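Local atomic coordinates of hypothetical protein (Pseudomonas aeruginosa, PDB entry 2H9F), a protein that probably isomerises methylaconitate as a PrpF-type isomerase. Residues A65-L75 against D86-I94; W101-A112 against I137-I146. All blocks are in the same frame, centred on the assembly; numbering follows the deposited sequence.

Interaction 1. Residues A65-L75 against D86-I94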
ATOM      1  N   ALA A  65       3.563  -0.373   2.491  1.00 30.44           N
ATOM      2  CA  ALA A  65       4.282  -1.630   2.277  1.00 31.91           C
ATOM      3  C   ALA A  65       5.036  -1.732   0.931  1.00 31.49           C
ATOM      4  O   ALA A  65       5.284  -2.835   0.441  1.00 28.66           O
ATOM      5  CB  ALA A  65       3.354  -2.860   2.515  1.00 27.28           C
ATOM      6  N   THR A  66       5.413  -0.588   0.361  1.00 30.98           N
ATOM      7  CA  THR A  66       6.347  -0.528  -0.764  1.00 30.66           C
ATOM      8  C   THR A  66       7.467   0.461  -0.479  1.00 30.98           C
ATOM      9  O   THR A  66       7.362   1.306   0.413  1.00 32.25           O
ATOM     10  CB  THR A  66       5.667  -0.124  -2.050  1.00 30.31           C
ATOM     11  OG1 THR A  66       5.321   1.259  -1.987  1.00 33.55           O
ATOM     12  CG2 THR A  66       4.448  -1.002  -2.289  1.00 30.74           C
ATOM     13  N   SER A  67       8.562   0.374  -1.220  1.00 31.94           N
ATOM     14  CA  SER A  67       9.664   1.296  -0.930  1.00 33.86           C
ATOM     15  C   SER A  67       9.213   2.726  -1.198  1.00 32.26           C
ATOM     16  O   SER A  67       9.581   3.627  -0.459  1.00 34.20           O
ATOM     17  CB  SER A  67      10.941   0.936  -1.668  1.00 32.93           C
ATOM     18  OG  SER A  67      10.667   0.909  -3.024  1.00 43.33           O
ATOM     19  N   SER A  68       8.322   2.910  -2.180  1.00 29.44           N
ATOM     20  CA  SER A  68       7.790   4.212  -2.514  1.00 30.02           C
ATOM     21  C   SER A  68       6.882   4.848  -1.472  1.00 30.06           C
ATOM     22  O   SER A  68       6.509   6.040  -1.601  1.00 26.39           O
ATOM     23  CB  SER A  68       6.981   4.079  -3.792  1.00 32.01           C
ATOM     24  OG  SER A  68       7.897   3.922  -4.853  1.00 38.88           O
ATOM     25  N   THR A  69       6.474   4.050  -0.492  1.00 28.46           N
ATOM     26  CA  THR A  69       5.479   4.480   0.477  1.00 31.75           C
ATOM     27  C   THR A  69       5.925   4.138   1.868  1.00 30.97           C
ATOM     28  O   THR A  69       5.096   3.903   2.732  1.00 37.78           O
ATOM     29  CB  THR A  69       4.110   3.796   0.246  1.00 28.11           C
ATOM     30  OG1 THR A  69       4.278   2.368   0.316  1.00 32.21           O
ATOM     31  CG2 THR A  69       3.510   4.186  -1.065  1.00 31.83           C
ATOM     32  N   SER A  70       7.230   4.098   2.107  1.00 32.11           N
ATOM     33  CA  SER A  70       7.733   3.775   3.414  0.70 31.02           C
ATOM     34  C   SER A  70       8.818   4.780   3.797  1.00 29.66           C
ATOM     35  O   SER A  70       9.969   4.451   4.033  1.00 31.66           O
ATOM     36  CB  SER A  70       8.187   2.322   3.467  0.70 32.13           C
ATOM     37  OG  SER A  70       8.705   2.016   4.754  0.70 33.89           O
ATOM     38  N   LYS A  71       8.388   6.030   3.866  1.00 30.07           N
ATOM     39  CA  LYS A  71       9.278   7.159   3.950  1.00 31.07           C
ATOM     40  C   LYS A  71       8.800   8.251   4.922  1.00 29.83           C
ATOM     41  O   LYS A  71       7.659   8.633   4.914  1.00 29.26           O
ATOM     42  CB  LYS A  71       9.418   7.796   2.533  1.00 31.89           C
ATOM     43  CG  LYS A  71       9.926   6.887   1.433  1.00 30.30           C
ATOM     44  CD  LYS A  71      10.044   7.669   0.096  1.00 34.80           C
ATOM     45  CE  LYS A  71      10.256   6.788  -1.149  1.00 40.23           C
ATOM     46  NZ  LYS A  71      11.614   6.345  -1.353  1.00 43.36           N
ATOM     47  N   CYS A  72       9.731   8.808   5.675  1.00 28.27           N
ATOM     48  CA  CYS A  72       9.478   9.942   6.556  1.00 29.45           C
ATOM     49  C   CYS A  72      10.480  11.064   6.237  1.00 32.66           C
ATOM     50  O   CYS A  72      11.655  10.794   5.917  1.00 32.26           O
ATOM     51  CB  CYS A  72       9.652   9.516   7.997  1.00 32.13           C
ATOM     52  SG  CYS A  72       8.233   8.554   8.629  1.00 33.62           S
ATOM     53  N   VAL A  73      10.035  12.308   6.378  1.00 32.59           N
ATOM     54  CA  VAL A  73      10.866  13.480   6.066  1.00 31.78           C
ATOM     55  C   VAL A  73      10.767  14.498   7.191  1.00 31.62           C
ATOM     56  O   VAL A  73       9.669  14.751   7.698  1.00 29.63           O
ATOM     57  CB  VAL A  73      10.406  14.120   4.747  1.00 29.92           C
ATOM     58  CG1 VAL A  73      11.055  15.531   4.503  1.00 30.46           C
ATOM     59  CG2 VAL A  73      10.681  13.181   3.572  1.00 32.33           C
ATOM     60  N   ILE A  74      11.930  15.009   7.616  1.00 30.16           N
ATOM     61  CA  ILE A  74      12.060  16.168   8.529  1.00 29.11           C
ATOM     62  C   ILE A  74      12.576  17.394   7.736  1.00 30.49           C
ATOM     63  O   ILE A  74      13.571  17.299   7.013  1.00 27.78           O
ATOM     64  CB  ILE A  74      13.047  15.905   9.699  1.00 30.08           C
ATOM     65  CG1 ILE A  74      12.639  14.644  10.489  1.00 28.40           C
ATOM     66  CG2 ILE A  74      13.078  17.155  10.638  1.00 25.52           C
ATOM     67  CD1 ILE A  74      13.707  14.165  11.493  1.00 29.17           C
ATOM     68  N   LEU A  75      11.855  18.513   7.834  1.00 30.40           N
ATOM     69  CA  LEU A  75      12.316  19.832   7.357  1.00 31.69           C
ATOM     70  C   LEU A  75      12.489  20.752   8.559  1.00 32.08           C
ATOM     71  O   LEU A  75      11.753  20.648   9.562  1.00 30.24           O
ATOM     72  CB  LEU A  75      11.316  20.475   6.404  1.00 32.23           C
ATOM     73  CG  LEU A  75      11.618  20.406   4.915  1.00 37.33           C
ATOM     74  CD1 LEU A  75      11.611  19.015   4.456  1.00 39.65           C
ATOM     75  CD2 LEU A  75      10.600  21.223   4.154  1.00 34.49           C
ATOM     76  N   ASP A  86      16.673  22.790   5.707  1.00 30.09           N
ATOM     77  CA  ASP A  86      17.375  21.518   5.701  1.00 29.30           C
ATOM     78  C   ASP A  86      16.364  20.393   5.542  1.00 30.81           C
ATOM     79  O   ASP A  86      15.329  20.378   6.201  1.00 32.35           O
ATOM     80  CB  ASP A  86      18.162  21.306   6.984  1.00 30.52           C
ATOM     81  CG  ASP A  86      19.308  22.252   7.129  1.00 31.63           C
ATOM     82  OD1 ASP A  86      19.679  22.894   6.124  1.00 38.94           O
ATOM     83  OD2 ASP A  86      19.858  22.371   8.253  1.00 42.96           O
ATOM     84  N   TYR A  87      16.701  19.435   4.689  1.00 31.83           N
ATOM     85  CA  TYR A  87      15.823  18.367   4.271  1.00 30.91           C
ATOM     86  C   TYR A  87      16.497  17.055   4.558  1.00 32.01           C
ATOM     87  O   TYR A  87      17.567  16.761   4.053  1.00 33.95           O
ATOM     88  CB  TYR A  87      15.514  18.547   2.787  1.00 34.43           C
ATOM     89  CG  TYR A  87      15.053  17.337   2.022  1.00 32.73           C
ATOM     90  CD1 TYR A  87      14.087  16.508   2.525  1.00 31.75           C
ATOM     91  CD2 TYR A  87      15.570  17.049   0.767  1.00 33.50           C
ATOM     92  CE1 TYR A  87      13.653  15.417   1.798  1.00 32.22           C
ATOM     93  CE2 TYR A  87      15.157  15.939   0.039  1.00 29.50           C
ATOM     94  CZ  TYR A  87      14.203  15.124   0.562  1.00 32.71           C
ATOM     95  OH  TYR A  87      13.748  14.022  -0.141  1.00 36.45           O
ATOM     96  N   LEU A  88      15.868  16.284   5.430  1.00 31.83           N
ATOM     97  CA  LEU A  88      16.369  14.992   5.864  1.00 32.80           C
ATOM     98  C   LEU A  88      15.336  13.933   5.521  1.00 34.37           C
ATOM     99  O   LEU A  88      14.165  14.103   5.827  1.00 32.38           O
ATOM    100  CB  LEU A  88      16.586  15.032   7.375  1.00 36.27           C
ATOM    101  CG  LEU A  88      17.717  14.229   8.005  1.00 39.72           C
ATOM    102  CD1 LEU A  88      19.060  14.504   7.370  1.00 40.51           C
ATOM    103  CD2 LEU A  88      17.731  14.529   9.519  1.00 38.29           C
ATOM    104  N   TYR A  89      15.772  12.834   4.910  1.00 33.88           N
ATOM    105  CA  TYR A  89      14.884  11.792   4.442  1.00 33.91           C
ATOM    106  C   TYR A  89      15.296  10.440   5.056  1.00 33.92           C
ATOM    107  O   TYR A  89      16.483  10.074   5.076  1.00 33.16           O
ATOM    108  CB  TYR A  89      14.919  11.821   2.926  1.00 39.99           C
ATOM    109  CG  TYR A  89      14.752  10.509   2.267  1.00 43.88           C
ATOM    110  CD1 TYR A  89      13.551   9.818   2.353  1.00 47.66           C
ATOM    111  CD2 TYR A  89      15.789   9.952   1.532  1.00 46.23           C
ATOM    112  CE1 TYR A  89      13.389   8.576   1.725  1.00 49.84           C
ATOM    113  CE2 TYR A  89      15.652   8.719   0.913  1.00 45.93           C
ATOM    114  CZ  TYR A  89      14.455   8.034   1.010  1.00 51.18           C
ATOM    115  OH  TYR A  89      14.314   6.811   0.378  1.00 55.93           O
ATOM    116  N   GLY A  90      14.318   9.764   5.663  1.00 32.46           N
ATOM    117  CA  GLY A  90      14.479   8.443   6.269  1.00 29.99           C
ATOM    118  C   GLY A  90      13.703   7.383   5.507  1.00 30.47           C
ATOM    119  O   GLY A  90      12.493   7.493   5.360  1.00 33.11           O
ATOM    120  N   GLN A  91      14.406   6.375   4.978  1.00 31.07           N
ATOM    121  CA  GLN A  91      13.750   5.217   4.322  1.00 27.91           C
ATOM    122  C   GLN A  91      13.540   4.136   5.361  1.00 27.79           C
ATOM    123  O   GLN A  91      14.502   3.597   5.920  1.00 28.33           O
ATOM    124  CB  GLN A  91      14.638   4.674   3.200  1.00 30.24           C
ATOM    125  CG  GLN A  91      14.024   3.549   2.378  1.00 34.51           C
ATOM    126  CD  GLN A  91      12.844   4.022   1.539  1.00 43.71           C
ATOM    127  OE1 GLN A  91      12.910   5.115   0.943  1.00 48.64           O
ATOM    128  NE2 GLN A  91      11.759   3.213   1.480  1.00 38.42           N
ATOM    129  N   VAL A  92      12.280   3.829   5.636  1.00 29.91           N
ATOM    130  CA  VAL A  92      11.915   2.931   6.721  1.00 30.42           C
ATOM    131  C   VAL A  92      11.803   1.518   6.142  1.00 31.39           C
ATOM    132  O   VAL A  92      11.019   1.275   5.261  1.00 27.70           O
ATOM    133  CB  VAL A  92      10.590   3.410   7.398  1.00 30.88           C
ATOM    134  CG1 VAL A  92      10.157   2.467   8.500  1.00 26.07           C
ATOM    135  CG2 VAL A  92      10.751   4.871   7.919  1.00 27.44           C
ATOM    136  N   SER A  93      12.602   0.584   6.627  1.00 29.31           N
ATOM    137  CA  SER A  93      12.502  -0.802   6.173  0.70 31.07           C
ATOM    138  C   SER A  93      11.138  -1.392   6.531  1.00 32.02           C
ATOM    139  O   SER A  93      10.556  -1.051   7.555  1.00 32.55           O
ATOM    140  CB  SER A  93      13.613  -1.630   6.799  0.70 31.05           C
ATOM    141  OG  SER A  93      13.361  -3.002   6.617  0.70 35.23           O
ATOM    142  N   ILE A  94      10.617  -2.269   5.691  1.00 33.12           N
ATOM    143  CA  ILE A  94       9.245  -2.776   5.893  1.00 35.20           C
ATOM    144  C   ILE A  94       9.276  -3.854   6.961  1.00 38.93           C
ATOM    145  O   ILE A  94       8.472  -3.854   7.882  1.00 38.83           O
ATOM    146  CB  ILE A  94       8.617  -3.299   4.596  1.00 35.45           C
ATOM    147  CG1 ILE A  94       8.469  -2.130   3.610  1.00 34.40           C
ATOM    148  CG2 ILE A  94       7.223  -4.017   4.885  1.00 31.93           C
ATOM    149  CD1 ILE A  94       8.050  -2.511   2.189  1.00 36.08           C
TER
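Ser70 and Ile94 meet where the antiparallel hairpin of strands 71-77 and 85-92 runs out into loop, and together with Gln91 they tie the turn at 65-70 to the neighbouring strand. The backbones of Ser70 and Val92 are joined by a bond from Val92 N to Ser70 O (2.9 Å). Ser70 OG, placed anti to its own N (chi1 179°), points at Val92 O; their 2.5 Å approach is very short for a hydrogen bond and, with two conformers deposited, doubtful in detail. Ile94 reaches the turn with its CD1 methyl, which lies 3.3 Å from Ala65 O and also touches Thr66 N.

Gln91 bends at chi2 (68°), which turns its amide toward the turn at 65-70. Its NE2 gives a nearly straight bond to Ser67 O (2.9 Å), on a carbonyl lone pair and close to the plane of the glutamine amide. On the same face of the hairpin, the aliphatic part of Lys71 crosses the Tyr89 side chain, with CG at the ring edge. Farther along, Cys72 with Gly90 and Ile74 with Leu88 form hydrogen-bonded pairs, and Val73 CG1 packs against the edge of the Tyr87 ring, 3.7 Å from CD1. Leu108 of helix 106-118 lies over Lys71 and Val73. The chemistry thus changes along the hairpin: apolar packing accompanies the regular pairing, whereas the Gln91 amide, the Val92 N bond and the Ile94 methyl hold the irregular turn.

Interaction 2. Residues W101-A112 against I137-I146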
ATOM      1  N   TRP A 101      19.278   6.587   6.574  1.00 27.41           N
ATOM      2  CA  TRP A 101      19.414   8.022   6.363  1.00 33.15           C
ATOM      3  C   TRP A 101      20.482   8.363   5.308  1.00 37.82           C
ATOM      4  O   TRP A 101      20.844   9.527   5.128  1.00 37.69           O
ATOM      5  CB  TRP A 101      19.771   8.720   7.675  1.00 33.44           C
ATOM      6  CG  TRP A 101      18.757   8.522   8.739  1.00 31.37           C
ATOM      7  CD1 TRP A 101      18.803   7.613   9.740  1.00 32.73           C
ATOM      8  CD2 TRP A 101      17.535   9.225   8.880  1.00 32.25           C
ATOM      9  NE1 TRP A 101      17.676   7.717  10.524  1.00 30.23           N
ATOM     10  CE2 TRP A 101      16.876   8.696  10.007  1.00 33.76           C
ATOM     11  CE3 TRP A 101      16.937  10.255   8.175  1.00 35.73           C
ATOM     12  CZ2 TRP A 101      15.662   9.176  10.447  1.00 31.87           C
ATOM     13  CZ3 TRP A 101      15.712  10.716   8.588  1.00 33.41           C
ATOM     14  CH2 TRP A 101      15.079  10.173   9.715  1.00 35.94           C
ATOM     15  N   SER A 102      20.986   7.364   4.606  1.00 41.91           N
ATOM     16  CA  SER A 102      22.170   7.582   3.769  1.00 43.72           C
ATOM     17  C   SER A 102      21.846   8.060   2.345  1.00 47.49           C
ATOM     18  O   SER A 102      22.750   8.471   1.620  1.00 49.23           O
ATOM     19  CB  SER A 102      22.956   6.289   3.675  1.00 42.29           C
ATOM     20  OG  SER A 102      22.245   5.381   2.854  1.00 39.59           O
ATOM     21  N   GLY A 103      20.588   7.992   1.932  1.00 49.72           N
ATOM     22  CA  GLY A 103      20.263   8.286   0.530  1.00 53.25           C
ATOM     23  C   GLY A 103      19.573   9.622   0.376  1.00 56.00           C
ATOM     24  O   GLY A 103      19.320  10.320   1.375  1.00 56.68           O
ATOM     25  N   ASN A 104      19.263   9.970  -0.879  1.00 58.42           N
ATOM     26  CA  ASN A 104      18.184  10.933  -1.177  1.00 58.33           C
ATOM     27  C   ASN A 104      17.096  10.301  -2.055  1.00 57.25           C
ATOM     28  O   ASN A 104      17.319   9.367  -2.855  1.00 55.87           O
ATOM     29  CB  ASN A 104      18.665  12.273  -1.841  1.00 59.51           C
ATOM     30  CG  ASN A 104      17.482  13.324  -2.038  1.00 60.46           C
ATOM     31  OD1 ASN A 104      16.613  13.465  -1.149  1.00 55.36           O
ATOM     32  ND2 ASN A 104      17.446  14.015  -3.211  1.00 47.78           N
ATOM     33  N   CYS A 105      15.913  10.875  -1.872  1.00 56.13           N
ATOM     34  CA  CYS A 105      14.772  10.661  -2.713  1.00 55.34           C
ATOM     35  C   CYS A 105      14.499  11.947  -3.500  1.00 52.58           C
ATOM     36  O   CYS A 105      14.014  12.946  -2.961  1.00 51.29           O
ATOM     37  CB  CYS A 105      13.561  10.288  -1.845  1.00 55.83           C
ATOM     38  SG  CYS A 105      12.267   9.755  -2.862  1.00 55.08           S
ATOM     39  N   GLY A 106      14.832  11.912  -4.774  1.00 50.72           N
ATOM     40  CA  GLY A 106      14.587  13.033  -5.650  1.00 49.96           C
ATOM     41  C   GLY A 106      13.105  13.282  -5.832  1.00 48.33           C
ATOM     42  O   GLY A 106      12.686  14.423  -6.089  1.00 48.45           O
ATOM     43  N   ASN A 107      12.295  12.218  -5.708  1.00 47.29           N
ATOM     44  CA  ASN A 107      10.821  12.375  -5.835  1.00 44.28           C
ATOM     45  C   ASN A 107      10.275  13.141  -4.643  1.00 41.69           C
ATOM     46  O   ASN A 107       9.536  14.133  -4.862  1.00 40.32           O
ATOM     47  CB  ASN A 107      10.103  11.042  -6.099  1.00 41.63           C
ATOM     48  CG  ASN A 107      10.206  10.645  -7.554  1.00 46.14           C
ATOM     49  OD1 ASN A 107       9.413  11.092  -8.396  1.00 38.30           O
ATOM     50  ND2 ASN A 107      11.230   9.883  -7.883  1.00 43.66           N
ATOM     51  N   LEU A 108      10.709  12.755  -3.417  1.00 38.78           N
ATOM     52  CA  LEU A 108      10.261  13.474  -2.225  1.00 36.96           C
ATOM     53  C   LEU A 108      10.850  14.881  -2.093  1.00 35.88           C
ATOM     54  O   LEU A 108      10.257  15.707  -1.410  1.00 34.45           O
ATOM     55  CB  LEU A 108      10.401  12.655  -0.926  1.00 38.05           C
ATOM     56  CG  LEU A 108       9.358  11.545  -0.698  1.00 36.40           C
ATOM     57  CD1 LEU A 108       9.400  11.107   0.744  1.00 35.05           C
ATOM     58  CD2 LEU A 108       7.885  11.856  -1.122  1.00 32.26           C
ATOM     59  N   SER A 109      11.954  15.186  -2.779  1.00 34.17           N
ATOM     60  CA  SER A 109      12.430  16.598  -2.913  1.00 34.75           C
ATOM     61  C   SER A 109      11.347  17.555  -3.358  1.00 34.01           C
ATOM     62  O   SER A 109      11.248  18.673  -2.865  1.00 34.83           O
ATOM     63  CB  SER A 109      13.570  16.676  -3.934  1.00 38.23           C
ATOM     64  OG  SER A 109      14.608  15.813  -3.523  1.00 38.44           O
ATOM     65  N   THR A 110      10.540  17.110  -4.314  1.00 30.36           N
ATOM     66  CA  THR A 110       9.445  17.918  -4.786  1.00 33.57           C
ATOM     67  C   THR A 110       8.559  18.262  -3.584  1.00 33.26           C
ATOM     68  O   THR A 110       8.219  19.411  -3.409  1.00 33.68           O
ATOM     69  CB  THR A 110       8.638  17.192  -5.866  1.00 31.32           C
ATOM     70  OG1 THR A 110       9.510  16.377  -6.676  1.00 35.23           O
ATOM     71  CG2 THR A 110       7.922  18.187  -6.733  1.00 33.02           C
ATOM     72  N   GLY A 111       8.257  17.261  -2.734  1.00 31.95           N
ATOM     73  CA  GLY A 111       7.454  17.468  -1.549  1.00 31.02           C
ATOM     74  C   GLY A 111       8.150  18.351  -0.526  1.00 31.62           C
ATOM     75  O   GLY A 111       7.506  19.168   0.128  1.00 34.97           O
ATOM     76  N   ALA A 112       9.465  18.214  -0.405  1.00 30.18           N
ATOM     77  CA  ALA A 112      10.244  19.092   0.483  1.00 31.68           C
ATOM     78  C   ALA A 112      10.046  20.568   0.117  1.00 32.13           C
ATOM     79  O   ALA A 112       9.900  21.384   0.990  1.00 32.76           O
ATOM     80  CB  ALA A 112      11.721  18.734   0.491  1.00 29.97           C
ATOM     81  N   ILE A 137      16.888  24.292  -0.991  1.00 31.02           N
ATOM     82  CA  ILE A 137      16.879  23.108  -0.116  1.00 28.71           C
ATOM     83  C   ILE A 137      18.287  22.601   0.084  1.00 30.49           C
ATOM     84  O   ILE A 137      19.016  22.394  -0.884  1.00 32.06           O
ATOM     85  CB  ILE A 137      16.038  21.977  -0.704  1.00 29.05           C
ATOM     86  CG1 ILE A 137      14.609  22.467  -0.961  1.00 29.25           C
ATOM     87  CG2 ILE A 137      16.059  20.745   0.241  1.00 29.06           C
ATOM     88  CD1 ILE A 137      13.769  21.595  -1.929  1.00 24.80           C
ATOM     89  N   TRP A 138      18.699  22.462   1.340  1.00 30.50           N
ATOM     90  CA  TRP A 138      19.943  21.778   1.656  1.00 30.19           C
ATOM     91  C   TRP A 138      19.587  20.333   1.930  1.00 32.87           C
ATOM     92  O   TRP A 138      18.942  20.053   2.915  1.00 31.29           O
ATOM     93  CB  TRP A 138      20.558  22.378   2.879  1.00 30.81           C
ATOM     94  CG  TRP A 138      21.831  21.760   3.279  1.00 37.06           C
ATOM     95  CD1 TRP A 138      22.085  21.099   4.442  1.00 38.90           C
ATOM     96  CD2 TRP A 138      23.060  21.777   2.547  1.00 35.49           C
ATOM     97  NE1 TRP A 138      23.389  20.694   4.477  1.00 39.73           N
ATOM     98  CE2 TRP A 138      24.016  21.104   3.329  1.00 42.26           C
ATOM     99  CE3 TRP A 138      23.444  22.301   1.315  1.00 38.03           C
ATOM    100  CZ2 TRP A 138      25.345  20.932   2.913  1.00 40.01           C
ATOM    101  CZ3 TRP A 138      24.759  22.127   0.900  1.00 39.38           C
ATOM    102  CH2 TRP A 138      25.695  21.450   1.703  1.00 39.80           C
ATOM    103  N   GLN A 139      19.941  19.445   1.006  1.00 35.12           N
ATOM    104  CA  GLN A 139      19.738  18.017   1.162  1.00 36.13           C
ATOM    105  C   GLN A 139      20.774  17.628   2.199  1.00 36.84           C
ATOM    106  O   GLN A 139      21.962  17.544   1.923  1.00 34.22           O
ATOM    107  CB  GLN A 139      19.920  17.286  -0.174  1.00 36.64           C
ATOM    108  CG  GLN A 139      19.046  16.084  -0.377  1.00 44.77           C
ATOM    109  CD  GLN A 139      19.221  15.074   0.742  1.00 54.37           C
ATOM    110  OE1 GLN A 139      20.358  14.751   1.086  1.00 59.45           O
ATOM    111  NE2 GLN A 139      18.093  14.563   1.321  1.00 53.00           N
ATOM    112  N   ALA A 140      20.280  17.433   3.423  1.00 40.76           N
ATOM    113  CA  ALA A 140      21.114  17.180   4.602  1.00 43.01           C
ATOM    114  C   ALA A 140      21.702  15.757   4.620  1.00 44.02           C
ATOM    115  O   ALA A 140      22.749  15.551   5.208  1.00 41.83           O
ATOM    116  CB  ALA A 140      20.314  17.468   5.892  1.00 39.77           C
ATOM    117  N   ASN A 141      21.052  14.801   3.949  1.00 44.64           N
ATOM    118  CA  ASN A 141      21.572  13.413   3.883  1.00 46.90           C
ATOM    119  C   ASN A 141      22.864  13.365   3.145  1.00 47.57           C
ATOM    120  O   ASN A 141      23.825  12.815   3.657  1.00 51.42           O
ATOM    121  CB  ASN A 141      20.564  12.423   3.245  1.00 46.99           C
ATOM    122  CG  ASN A 141      19.172  12.436   3.971  1.00 50.21           C
ATOM    123  OD1 ASN A 141      18.356  13.324   3.725  1.00 51.97           O
ATOM    124  ND2 ASN A 141      18.939  11.481   4.872  1.00 40.63           N
ATOM    125  N   ILE A 142      22.913  13.989   1.968  1.00 47.81           N
ATOM    126  CA  ILE A 142      24.148  13.985   1.127  1.00 47.30           C
ATOM    127  C   ILE A 142      24.950  15.299   1.015  1.00 46.28           C
ATOM    128  O   ILE A 142      26.017  15.287   0.399  1.00 47.12           O
ATOM    129  CB  ILE A 142      23.827  13.456  -0.316  1.00 49.24           C
ATOM    130  CG1 ILE A 142      23.113  14.533  -1.158  1.00 49.23           C
ATOM    131  CG2 ILE A 142      22.981  12.142  -0.228  1.00 49.09           C
ATOM    132  CD1 ILE A 142      22.129  14.007  -2.198  1.00 48.20           C
ATOM    133  N   GLY A 143      24.462  16.421   1.569  1.00 43.00           N
ATOM    134  CA  GLY A 143      25.225  17.702   1.533  1.00 40.95           C
ATOM    135  C   GLY A 143      25.236  18.434   0.184  1.00 38.76           C
ATOM    136  O   GLY A 143      26.263  18.881  -0.278  1.00 37.69           O
ATOM    137  N   LYS A 144      24.062  18.590  -0.425  1.00 34.52           N
ATOM    138  CA  LYS A 144      23.915  19.148  -1.769  1.00 32.52           C
ATOM    139  C   LYS A 144      22.690  20.053  -1.825  1.00 29.61           C
ATOM    140  O   LYS A 144      21.736  19.841  -1.111  1.00 28.80           O
ATOM    141  CB  LYS A 144      23.689  18.001  -2.760  1.00 32.70           C
ATOM    142  CG  LYS A 144      24.886  17.057  -2.970  1.00 35.03           C
ATOM    143  CD  LYS A 144      25.945  17.714  -3.807  1.00 37.37           C
ATOM    144  CE  LYS A 144      26.816  16.692  -4.518  1.00 40.77           C
ATOM    145  NZ  LYS A 144      27.968  17.409  -5.169  1.00 42.07           N
ATOM    146  N   THR A 145      22.708  21.026  -2.720  1.00 29.34           N
ATOM    147  CA  THR A 145      21.621  21.968  -2.909  1.00 28.28           C
ATOM    148  C   THR A 145      20.665  21.489  -3.983  1.00 28.98           C
ATOM    149  O   THR A 145      21.063  21.002  -5.061  1.00 30.48           O
ATOM    150  CB  THR A 145      22.192  23.324  -3.310  1.00 30.86           C
ATOM    151  OG1 THR A 145      23.065  23.760  -2.265  1.00 30.04           O
ATOM    152  CG2 THR A 145      21.079  24.381  -3.564  1.00 25.49           C
ATOM    153  N   ILE A 146      19.387  21.646  -3.679  1.00 29.20           N
ATOM    154  CA  ILE A 146      18.321  21.462  -4.610  1.00 26.33           C
ATOM    155  C   ILE A 146      17.505  22.768  -4.565  1.00 29.57           C
ATOM    156  O   ILE A 146      17.208  23.278  -3.484  1.00 29.48           O
ATOM    157  CB  ILE A 146      17.378  20.296  -4.222  1.00 29.64           C
ATOM    158  CG1 ILE A 146      18.153  19.005  -3.972  1.00 28.99           C
ATOM    159  CG2 ILE A 146      16.290  20.087  -5.297  1.00 22.75           C
ATOM    160  CD1 ILE A 146      17.275  17.891  -3.365  1.00 28.33           C
TER
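A G1 beta bulge, in which Gly143 and Lys144 both face Gln139, shapes the turn between strands 131-139 and 144-153, and against this hairpin lie the loop at 101-105 and the start of helix 106-118. The hydrogen bond to the loop comes from Asn141. Its CG stands anti to the carbonyl carbon (chi1 -55°), and ND2 donates an almost straight bond to Trp101 O (2.7 Å), arriving from above the carbonyl plane but within the plane of its own amide. That amide is nearly coplanar with the Trp101 indole (planes 11° apart), and ND2 sits at the ring edge; the indole NE1 itself is bonded to Asp42. Asn141 CB also presses on Gly103 O.

Gln139 fixes the turn from within. Its OE1 receives Ile142 N, and its NE2 donates to Asn141 OD1 (2.7 Å), which, with Tyr89 N as a second donor to OD1, probably holds the amide in place. The Asn104 amide crosses that of Gln139 with the planes 35° apart, placing Asn104 CG 3.6 Å from Gln139 CG, while Asn104 CB meets Ile142 CD1.

Toward the helix the contact becomes largely apolar. Cys105 is the N-cap, its SG accepting from Leu108 N at 3.4 Å. Ala112 CB faces Ile137 CD1 at 4.3 Å, and Tyr87 of strand 85-92 packs against Ile137 as well. One turn back, Ser109 OG donates to Cys105 O, which also accepts Ser109 N from the opposite face of its plane; this hydroxyl oxygen lies 3.4 Å from Ile146 CD1.

How the interactions relate
Both interactions are partly buried and reach the same sheet, since strand 85-92 of interaction 1 lies beside strand 131-139 of interaction 2; their centres are about 11 Å apart. Interaction 1 is mainly strand pairing, with a regular backbone register, whereas interaction 2 sets a loop and helix against a hairpin and has one clear hydrogen bond across its segments, from Asn141 to Trp101. The buried end of interaction 2 is the helix side; its loop end includes exposed Ser102 and Ile142, while in interaction 1 exposure falls on Thr66 and Ser67. The contacts meet directly: Asn141 OD1 probably accepts Tyr89 N, Tyr87 OH binds Cys105 O, and Leu75 packs on Ala112.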